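Local coordinates for glutaredoxin related protein (Sulfolobus solfataricus, PDB 4MNN) that probably works as a protein disulfide oxidoreductase of the glutaredoxin family, exchanging thiols and disulfides through cysteines carried on a thioredoxin-type fold, at residues 19-24 with 76-81; 50-55 with 72-77; 58-63 with 123-128. All coordinates share one frame; numbering follows the deposited sequence.

Contact 1 (19-24 with 76-81)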
loop_
_atom_site.group_PDB
_atom_site.type_symbol
_atom_site.label_atom_id
_atom_site.label_comp_id
_atom_site.label_asym_id
_atom_site.label_seq_id
_atom_site.Cartn_x
_atom_site.Cartn_y
_atom_site.Cartn_z
ATOM N N ILE A 19 -2.142 9.556 11.120
ATOM C CA ILE A 19 -1.673 8.462 10.284
ATOM C C ILE A 19 -0.462 7.913 11.046
ATOM O O ILE A 19 0.312 8.679 11.651
ATOM C CB ILE A 19 -1.215 8.976 8.891
ATOM C CG1 ILE A 19 -2.341 8.847 7.874
ATOM C CG2 ILE A 19 -0.002 8.172 8.403
ATOM C CD1 ILE A 19 -2.569 7.422 7.350
ATOM N N THR A 20 -0.323 6.588 11.071
ATOM C CA THR A 20 0.816 5.969 11.730
ATOM C C THR A 20 1.384 4.930 10.759
ATOM O O THR A 20 0.623 4.145 10.210
ATOM C CB THR A 20 0.431 5.226 13.018
ATOM O OG1 THR A 20 -0.056 6.162 13.992
ATOM C CG2 THR A 20 1.670 4.533 13.613
ATOM N N ILE A 21 2.701 4.948 10.553
ATOM C CA ILE A 21 3.358 3.995 9.665
ATOM C C ILE A 21 4.209 3.059 10.510
ATOM O O ILE A 21 4.945 3.538 11.374
ATOM C CB ILE A 21 4.304 4.732 8.682
ATOM C CG1 ILE A 21 3.487 5.413 7.592
ATOM C CG2 ILE A 21 5.349 3.784 8.101
ATOM C CD1 ILE A 21 4.308 6.360 6.755
ATOM N N GLN A 22 4.084 1.747 10.305
ATOM C CA GLN A 22 4.955 0.821 11.017
ATOM C C GLN A 22 5.831 0.254 9.918
ATOM O O GLN A 22 5.333 -0.209 8.896
ATOM C CB GLN A 22 4.188 -0.324 11.663
ATOM C CG GLN A 22 3.140 0.122 12.654
ATOM C CD GLN A 22 2.531 -1.070 13.367
ATOM O OE1 GLN A 22 2.271 -2.093 12.746
ATOM N NE2 GLN A 22 2.307 -0.941 14.662
ATOM N N GLN A 23 7.138 0.249 10.113
ATOM C CA GLN A 23 7.966 -0.259 9.030
ATOM C C GLN A 23 9.192 -0.962 9.528
ATOM O O GLN A 23 9.540 -0.801 10.681
ATOM C CB GLN A 23 8.457 0.920 8.184
ATOM C CG GLN A 23 9.453 1.853 8.919
ATOM C CD GLN A 23 10.926 1.411 8.776
ATOM O OE1 GLN A 23 11.335 0.865 7.738
ATOM N NE2 GLN A 23 11.722 1.669 9.805
ATOM N N CYS A 24 9.824 -1.744 8.656
ATOM C CA CYS A 24 11.125 -2.293 8.996
ATOM C C CYS A 24 11.933 -2.473 7.731
ATOM O O CYS A 24 11.396 -2.688 6.631
ATOM C CB CYS A 24 11.051 -3.596 9.777
ATOM S SG CYS A 24 9.922 -4.767 9.027
ATOM N N ASN A 76 0.209 9.567 -1.805
ATOM C CA ASN A 76 -1.166 9.975 -2.012
ATOM C C ASN A 76 -2.103 9.243 -1.065
ATOM O O ASN A 76 -3.100 9.808 -0.592
ATOM C CB ASN A 76 -1.618 9.650 -3.428
ATOM C CG ASN A 76 -1.713 10.864 -4.303
ATOM O OD1 ASN A 76 -0.875 11.740 -4.247
ATOM N ND2 ASN A 76 -2.727 10.893 -5.162
ATOM N N SER A 77 -1.833 7.968 -0.818
ATOM C CA SER A 77 -2.721 7.227 0.048
ATOM C C SER A 77 -2.637 7.762 1.450
ATOM O O SER A 77 -3.627 7.778 2.172
ATOM C CB SER A 77 -2.412 5.717 0.068
ATOM O OG SER A 77 -1.177 5.412 0.719
ATOM N N LEU A 78 -1.445 8.168 1.881
ATOM C CA LEU A 78 -1.326 8.698 3.242
ATOM C C LEU A 78 -2.219 9.936 3.420
ATOM O O LEU A 78 -2.912 10.097 4.434
ATOM C CB LEU A 78 0.132 9.087 3.501
ATOM C CG LEU A 78 1.058 8.081 4.237
ATOM C CD1 LEU A 78 0.619 6.680 4.105
ATOM C CD2 LEU A 78 2.501 8.294 3.799
ATOM N N VAL A 79 -2.156 10.830 2.444
ATOM C CA VAL A 79 -2.951 12.055 2.517
ATOM C C VAL A 79 -4.446 11.739 2.475
ATOM O O VAL A 79 -5.221 12.305 3.238
ATOM C CB VAL A 79 -2.567 12.991 1.351
ATOM C CG1 VAL A 79 -3.483 14.248 1.334
ATOM C CG2 VAL A 79 -1.086 13.364 1.473
ATOM N N ARG A 80 -4.858 10.840 1.579
ATOM C CA ARG A 80 -6.283 10.503 1.465
ATOM C C ARG A 80 -6.809 9.871 2.745
ATOM O O ARG A 80 -7.885 10.229 3.231
ATOM C CB ARG A 80 -6.532 9.556 0.282
ATOM C CG ARG A 80 -6.279 10.137 -1.102
ATOM C CD ARG A 80 -7.210 9.464 -2.155
ATOM N NE ARG A 80 -7.088 10.155 -3.432
ATOM C CZ ARG A 80 -6.266 9.789 -4.413
ATOM N NH1 ARG A 80 -5.489 8.708 -4.276
ATOM N NH2 ARG A 80 -6.177 10.542 -5.509
ATOM N N ILE A 81 -6.038 8.941 3.302
ATOM C CA ILE A 81 -6.444 8.281 4.528
ATOM C C ILE A 81 -6.486 9.297 5.700
ATOM O O ILE A 81 -7.440 9.303 6.488
ATOM C CB ILE A 81 -5.477 7.109 4.849
ATOM C CG1 ILE A 81 -5.709 5.974 3.854
ATOM C CG2 ILE A 81 -5.703 6.567 6.267
ATOM C CD1 ILE A 81 -4.537 4.983 3.798
#

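Contact 2 (50-55 with 72-77)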
loop_
_atom_site.group_PDB
_atom_site.type_symbol
_atom_site.label_atom_id
_atom_site.label_comp_id
_atom_site.label_asym_id
_atom_site.label_seq_id
_atom_site.Cartn_x
_atom_site.Cartn_y
_atom_site.Cartn_z
ATOM N N VAL A 50 5.970 -2.177 5.182
ATOM C CA VAL A 50 5.437 -0.959 5.767
ATOM C C VAL A 50 3.932 -1.124 5.878
ATOM O O VAL A 50 3.268 -1.520 4.920
ATOM C CB VAL A 50 5.762 0.316 4.932
ATOM C CG1 VAL A 50 5.102 0.253 3.584
ATOM C CG2 VAL A 50 5.301 1.567 5.704
ATOM N N LYS A 51 3.417 -0.847 7.074
ATOM C CA LYS A 51 1.991 -0.955 7.397
ATOM C C LYS A 51 1.477 0.451 7.620
ATOM O O LYS A 51 2.129 1.264 8.317
ATOM C CB LYS A 51 1.756 -1.746 8.684
ATOM C CG LYS A 51 2.021 -3.209 8.527
ATOM C CD LYS A 51 1.741 -3.955 9.822
ATOM C CE LYS A 51 1.480 -5.420 9.530
ATOM N NZ LYS A 51 1.690 -6.229 10.779
ATOM N N VAL A 52 0.306 0.743 7.063
ATOM C CA VAL A 52 -0.253 2.086 7.196
ATOM C C VAL A 52 -1.490 1.942 8.059
ATOM O O VAL A 52 -2.353 1.151 7.745
ATOM C CB VAL A 52 -0.595 2.632 5.820
ATOM C CG1 VAL A 52 -1.398 3.937 5.947
ATOM C CG2 VAL A 52 0.737 2.878 5.052
ATOM N N LYS A 53 -1.533 2.706 9.156
ATOM C CA LYS A 53 -2.627 2.657 10.119
ATOM C C LYS A 53 -3.127 4.027 10.514
ATOM O O LYS A 53 -2.502 5.063 10.247
ATOM C CB LYS A 53 -2.145 1.986 11.419
ATOM C CG LYS A 53 -1.478 0.630 11.205
ATOM C CD LYS A 53 -0.855 0.101 12.512
ATOM C CE LYS A 53 -1.897 0.086 13.654
ATOM N NZ LYS A 53 -1.291 -0.559 14.881
ATOM N N ARG A 54 -4.288 4.016 11.146
ATOM C CA ARG A 54 -4.873 5.235 11.692
ATOM C C ARG A 54 -5.520 4.598 12.916
ATOM O O ARG A 54 -6.444 3.792 12.797
ATOM C CB ARG A 54 -5.876 5.869 10.725
ATOM C CG ARG A 54 -6.246 7.283 11.125
ATOM C CD ARG A 54 -7.192 8.000 10.158
ATOM N NE ARG A 54 -7.840 9.105 10.865
ATOM C CZ ARG A 54 -8.418 10.163 10.290
ATOM N NH1 ARG A 54 -8.444 10.298 8.960
ATOM N NH2 ARG A 54 -8.972 11.100 11.062
ATOM N N GLY A 55 -4.977 4.918 14.090
ATOM C CA GLY A 55 -5.462 4.299 15.309
ATOM C C GLY A 55 -5.128 2.817 15.261
ATOM O O GLY A 55 -4.023 2.436 14.865
ATOM N N TRP A 72 4.747 7.747 -5.368
ATOM C CA TRP A 72 3.709 8.744 -5.533
ATOM C C TRP A 72 2.357 8.231 -5.031
ATOM O O TRP A 72 1.671 8.931 -4.258
ATOM C CB TRP A 72 3.673 9.181 -7.002
ATOM C CG TRP A 72 2.547 10.105 -7.358
ATOM C CD1 TRP A 72 2.166 11.249 -6.699
ATOM C CD2 TRP A 72 1.653 9.960 -8.463
ATOM N NE1 TRP A 72 1.080 11.821 -7.333
ATOM C CE2 TRP A 72 0.747 11.050 -8.420
ATOM C CE3 TRP A 72 1.530 9.014 -9.497
ATOM C CZ2 TRP A 72 -0.274 11.217 -9.360
ATOM C CZ3 TRP A 72 0.508 9.185 -10.435
ATOM C CH2 TRP A 72 -0.376 10.282 -10.356
ATOM N N PRO A 73 1.939 7.024 -5.470
ATOM C CA PRO A 73 0.659 6.467 -5.016
ATOM C C PRO A 73 0.682 6.268 -3.497
ATOM O O PRO A 73 -0.304 6.489 -2.822
ATOM C CB PRO A 73 0.566 5.125 -5.728
ATOM C CG PRO A 73 1.408 5.288 -6.914
ATOM C CD PRO A 73 2.532 6.205 -6.542
ATOM N N PHE A 74 1.830 5.863 -2.966
ATOM C CA PHE A 74 1.945 5.614 -1.526
ATOM C C PHE A 74 1.720 6.916 -0.730
ATOM O O PHE A 74 0.915 6.953 0.206
ATOM C CB PHE A 74 3.333 5.007 -1.230
ATOM C CG PHE A 74 3.613 4.821 0.241
ATOM C CD1 PHE A 74 2.964 3.822 0.970
ATOM C CD2 PHE A 74 4.522 5.642 0.891
ATOM C CE1 PHE A 74 3.228 3.647 2.348
ATOM C CE2 PHE A 74 4.787 5.473 2.276
ATOM C CZ PHE A 74 4.130 4.472 2.987
ATOM N N LEU A 75 2.399 7.989 -1.120
ATOM C CA LEU A 75 2.217 9.278 -0.461
ATOM C C LEU A 75 0.789 9.763 -0.628
ATOM O O LEU A 75 0.212 10.327 0.296
ATOM C CB LEU A 75 3.169 10.337 -1.050
ATOM C CG LEU A 75 4.630 10.100 -0.699
ATOM C CD1 LEU A 75 5.483 11.077 -1.448
ATOM C CD2 LEU A 75 4.814 10.196 0.819
ATOM N N ASN A 76 0.209 9.567 -1.805
ATOM C CA ASN A 76 -1.166 9.975 -2.012
ATOM C C ASN A 76 -2.103 9.243 -1.065
ATOM O O ASN A 76 -3.100 9.808 -0.592
ATOM C CB ASN A 76 -1.618 9.650 -3.428
ATOM C CG ASN A 76 -1.713 10.864 -4.303
ATOM O OD1 ASN A 76 -0.875 11.740 -4.247
ATOM N ND2 ASN A 76 -2.727 10.893 -5.162
ATOM N N SER A 77 -1.833 7.968 -0.818
ATOM C CA SER A 77 -2.721 7.227 0.048
ATOM C C SER A 77 -2.637 7.762 1.450
ATOM O O SER A 77 -3.627 7.778 2.172
ATOM C CB SER A 77 -2.412 5.717 0.068
ATOM O OG SER A 77 -1.177 5.412 0.719
#

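Contact 3 (58-63 with 123-128)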
loop_
_atom_site.group_PDB
_atom_site.type_symbol
_atom_site.label_atom_id
_atom_site.label_comp_id
_atom_site.label_asym_id
_atom_site.label_seq_id
_atom_site.Cartn_x
_atom_site.Cartn_y
_atom_site.Cartn_z
ATOM N N VAL A 58 -5.607 -1.111 10.451
ATOM C CA VAL A 58 -4.559 -1.314 9.433
ATOM C C VAL A 58 -5.230 -1.214 8.056
ATOM O O VAL A 58 -6.118 -2.006 7.724
ATOM C CB VAL A 58 -3.888 -2.716 9.560
ATOM C CG1 VAL A 58 -2.854 -2.923 8.427
ATOM C CG2 VAL A 58 -3.202 -2.858 10.942
ATOM N N TYR A 59 -4.838 -0.214 7.270
ATOM C CA TYR A 59 -5.387 -0.028 5.944
ATOM C C TYR A 59 -4.776 -0.986 4.960
ATOM O O TYR A 59 -5.471 -1.531 4.102
ATOM C CB TYR A 59 -5.192 1.415 5.494
ATOM C CG TYR A 59 -6.144 2.335 6.222
ATOM C CD1 TYR A 59 -5.889 2.732 7.533
ATOM C CD2 TYR A 59 -7.337 2.749 5.616
ATOM C CE1 TYR A 59 -6.813 3.530 8.250
ATOM C CE2 TYR A 59 -8.261 3.543 6.316
ATOM C CZ TYR A 59 -7.984 3.924 7.630
ATOM O OH TYR A 59 -8.882 4.721 8.334
ATOM N N TYR A 60 -3.472 -1.202 5.079
ATOM C CA TYR A 60 -2.817 -2.185 4.227
ATOM C C TYR A 60 -1.385 -2.376 4.665
ATOM O O TYR A 60 -0.866 -1.616 5.491
ATOM C CB TYR A 60 -2.863 -1.726 2.754
ATOM C CG TYR A 60 -2.140 -0.423 2.480
ATOM C CD1 TYR A 60 -0.755 -0.393 2.325
ATOM C CD2 TYR A 60 -2.841 0.786 2.396
ATOM C CE1 TYR A 60 -0.084 0.812 2.084
ATOM C CE2 TYR A 60 -2.172 2.012 2.169
ATOM C CZ TYR A 60 -0.807 2.015 2.014
ATOM O OH TYR A 60 -0.092 3.196 1.797
ATOM N N THR A 61 -0.751 -3.400 4.105
ATOM C CA THR A 61 0.661 -3.670 4.348
ATOM C C THR A 61 1.248 -3.778 2.946
ATOM O O THR A 61 0.658 -4.436 2.070
ATOM C CB THR A 61 0.934 -5.035 4.998
ATOM O OG1 THR A 61 0.330 -5.084 6.282
ATOM C CG2 THR A 61 2.459 -5.245 5.174
ATOM N N TYR A 62 2.385 -3.127 2.752
ATOM C CA TYR A 62 3.110 -3.159 1.504
ATOM C C TYR A 62 4.385 -3.945 1.837
ATOM O O TYR A 62 5.195 -3.497 2.693
ATOM C CB TYR A 62 3.493 -1.733 1.106
ATOM C CG TYR A 62 4.106 -1.639 -0.262
ATOM C CD1 TYR A 62 3.385 -1.119 -1.349
ATOM C CD2 TYR A 62 5.435 -2.052 -0.484
ATOM C CE1 TYR A 62 3.976 -1.011 -2.621
ATOM C CE2 TYR A 62 6.034 -1.949 -1.747
ATOM C CZ TYR A 62 5.307 -1.437 -2.807
ATOM O OH TYR A 62 5.904 -1.381 -4.058
ATOM N N TYR A 63 4.540 -5.098 1.198
ATOM C CA TYR A 63 5.703 -5.946 1.378
ATOM C C TYR A 63 6.758 -5.589 0.330
ATOM O O TYR A 63 6.668 -5.991 -0.830
ATOM C CB TYR A 63 5.277 -7.410 1.279
ATOM C CG TYR A 63 4.334 -7.795 2.414
ATOM C CD1 TYR A 63 2.942 -7.851 2.217
ATOM C CD2 TYR A 63 4.847 -8.158 3.675
ATOM C CE1 TYR A 63 2.097 -8.262 3.228
ATOM C CE2 TYR A 63 4.004 -8.582 4.705
ATOM C CZ TYR A 63 2.636 -8.632 4.475
ATOM O OH TYR A 63 1.793 -9.039 5.494
ATOM N N GLN A 123 -7.595 3.026 -2.254
ATOM C CA GLN A 123 -8.874 3.676 -1.975
ATOM C C GLN A 123 -9.927 2.655 -1.572
ATOM O O GLN A 123 -10.754 2.935 -0.722
ATOM C CB GLN A 123 -9.308 4.500 -3.170
ATOM C CG GLN A 123 -8.383 5.714 -3.325
ATOM C CD GLN A 123 -8.700 6.516 -4.539
ATOM O OE1 GLN A 123 -8.152 6.284 -5.613
ATOM N NE2 GLN A 123 -9.610 7.471 -4.388
ATOM N N VAL A 124 -9.897 1.476 -2.185
ATOM C CA VAL A 124 -10.825 0.429 -1.793
ATOM C C VAL A 124 -10.586 0.047 -0.302
ATOM O O VAL A 124 -11.544 -0.164 0.468
ATOM C CB VAL A 124 -10.648 -0.813 -2.696
ATOM C CG1 VAL A 124 -11.492 -1.958 -2.181
ATOM C CG2 VAL A 124 -11.007 -0.472 -4.141
ATOM N N SER A 125 -9.325 -0.019 0.131
ATOM C CA SER A 125 -9.036 -0.386 1.535
ATOM C C SER A 125 -9.569 0.667 2.514
ATOM O O SER A 125 -9.869 0.364 3.673
ATOM C CB SER A 125 -7.514 -0.587 1.750
ATOM O OG SER A 125 -6.783 0.633 1.884
ATOM N N GLN A 126 -9.685 1.901 2.031
ATOM C CA GLN A 126 -10.233 3.009 2.837
ATOM C C GLN A 126 -11.739 2.876 3.021
ATOM O O GLN A 126 -12.276 3.134 4.112
ATOM C CB GLN A 126 -10.013 4.328 2.114
ATOM C CG GLN A 126 -8.910 5.181 2.600
ATOM C CD GLN A 126 -8.848 6.478 1.801
ATOM O OE1 GLN A 126 -8.256 6.526 0.739
ATOM N NE2 GLN A 126 -9.494 7.510 2.296
ATOM N N ILE A 127 -12.422 2.519 1.929
ATOM C CA ILE A 127 -13.874 2.386 1.887
ATOM C C ILE A 127 -14.408 1.131 2.523
ATOM O O ILE A 127 -15.517 1.124 3.038
ATOM C CB ILE A 127 -14.400 2.291 0.421
ATOM C CG1 ILE A 127 -13.983 3.500 -0.394
ATOM C CG2 ILE A 127 -15.911 2.142 0.412
ATOM C CD1 ILE A 127 -14.170 3.255 -1.858
ATOM N N ASN A 128 -13.616 0.071 2.491
ATOM C CA ASN A 128 -14.112 -1.226 2.926
ATOM C C ASN A 128 -13.219 -1.940 3.937
ATOM O O ASN A 128 -12.182 -2.507 3.579
ATOM C CB ASN A 128 -14.290 -2.059 1.624
ATOM C CG ASN A 128 -14.885 -3.433 1.850
ATOM O OD1 ASN A 128 -15.221 -4.141 0.885
ATOM N ND2 ASN A 128 -15.025 -3.819 3.080
HETATM O O HOH W 1 -11.205 5.111 6.561
#

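Contact 1 (19-24 with 76-81)
Ile19 and Ile81 meet at their methyl groups, and Ile21 and Leu78 do the same two residues along the strand. This is helix-on-sheet packing in a thioredoxin fold: strand 19-24 lies under helix 71-83. The strand segment and the helix segment run roughly antiparallel, at 141°, with their axes 9.5 Å apart at closest approach. The side-chain pairs that join them are apolar.

Ile19 lies across Ile81, nearly perpendicular to it. Ile19 sets CG1 beside its backbone N, anti to the carbonyl carbon (chi1 -95°), and CD1 at the end of this branch reaches the helix. CD1 of Ile19 sits 3.4 Å from CG2 of Ile81, closer than usual for two carbons, so the packing is tight here. On the way, Ile19 CG1 passes 3.7 Å from the backbone oxygen of Leu78, atom O.

Leu78 touches both isoleucines of the strand. Its CG lies 4.3 Å from Ile19 CG2. Both of its side-chain torsions are away from the usual staggered values (chi2 24°), which suggests some strain. Phe33 of helix 27-33 also touches Leu78 and Ile21, and Val37 covers both isoleucines of the strand. The four touching residues are all buried, in the core between sheet and helices. Farther along the strand, Cys24 forms a disulfide with Cys45.

Ile21 and Leu78 are also set nearly perpendicular to each other, with Ile21 CD1 4.0 Å from Leu78 CD2.

Contact 2 (50-55 with 72-77)
Phe74 reaches from helix 71-83 to Val52 and Val50 on strand 49-54, and its ring carries nearly all of the contact. CG stands anti to the backbone N (chi1 175°), which extends the ring from the helix toward the sheet. The CE1 corner of the ring does most of the touching.

Val52 gives the nearer contact. Its CG2 lies 3.8 Å from Phe74 CE1, and the two side chains lie alongside each other, pointing opposite ways. This methyl is the branch beside the backbone N of Val52. It meets the ring obliquely.

Val50 points from the sheet against the oncoming ring, and its CG1 is oblique to it. CG1 of Val50 is 4.1 Å from Phe74 CE1, and CG2 of Val50 is also 4.1 Å from Phe74 CZ. Both Val50 methyls lie on one side of the ring plane, and Val52 CG2 lies on the other. Val50 was modelled in two conformers, so the detail of this pair is less certain than that of Val52.

The two valines and Phe74 are buried. Phe30 and Phe33 of helix 27-33 add aromatic packing to Phe74, and Tyr60 of the next strand touches both Phe74 and Val52.

One turn of helix further on, Ser77 bends back on the helix. Its OG donates to the backbone O of Phe74, with a length of 2.6 Å from OG to O. The C=O to donor angle is 130°. The same OG is also bonded to Tyr60 OH, so this buried hydroxyl has two partners beside the apolar cluster.

Strands 49-54 and 57-63 form a beta hairpin followed by helix 71-83, which packs on the sheet. This is the beta-beta-alpha half of the thioredoxin fold.

Contact 3 (58-63 with 123-128)
Gln126 O is held by two donors: Arg57 NH2 and, weakly, a water 3.3 Å from Gln126 O that ties it to Tyr59. The water lies at the edge of the Tyr59 ring, in its plane, 2.9 Å from Tyr59 OH. The contact joins strand 57-63 of the thioredoxin-like domain to helix 114-127, the helix that begins at the CxxC pair of the second thioredoxin domain. Strand and helix segments run roughly antiparallel, at 150°, with axes 8.0 Å apart.

The Tyr59 ring reaches the helix with one edge. Gln126 CA lies near the ring plane, 4.0 Å from Tyr59 CD2. Gln126 CG lies off the ring plane, 4.1 Å from Tyr59 CE2, and the amide plane is turned 64° from the ring. The amide nitrogen NE2 is bonded to Val85 O. With an alanine in place of Tyr59, the water would probably lose its phenol partner, and Gln126 and Ile81 would lose the ring packed against them.

Ser125 points at the strand backbone. Its CB lies 3.3 Å from Tyr59 O. Its OG stands between the backbone N and the carbonyl carbon (chi1 79°), where it is bonded back within the helix to Tyr122 O. The next tyrosine turns its ring edge to the same serine, with Tyr60 CD2 4.0 Å from Ser125 OG.

Overall arrangement
Contacts 1 and 2 place neighbouring strands under one helix, 71-83, and their centres are about 3 Å apart. Contact 3 lies about 8 Å from contact 2 and about 10 Å from contact 1, centre to centre. It joins a strand of the first thioredoxin-family region to a helix of the second; strands of both regions form one mixed sheet. Tyr60 OH of contact 3 lies 2.7 Å from Ser77 OG, which contacts 1 and 2 share. Ile81 CG2 of contact 1 lies 3.7 Å from Tyr59 CZ. Cys24 is on the strand of contact 1, but its SG is 15.6 Å from Leu78 CD1. Helix 114-127 of contact 3 starts at Cys114, disulfide-bonded to Cys111.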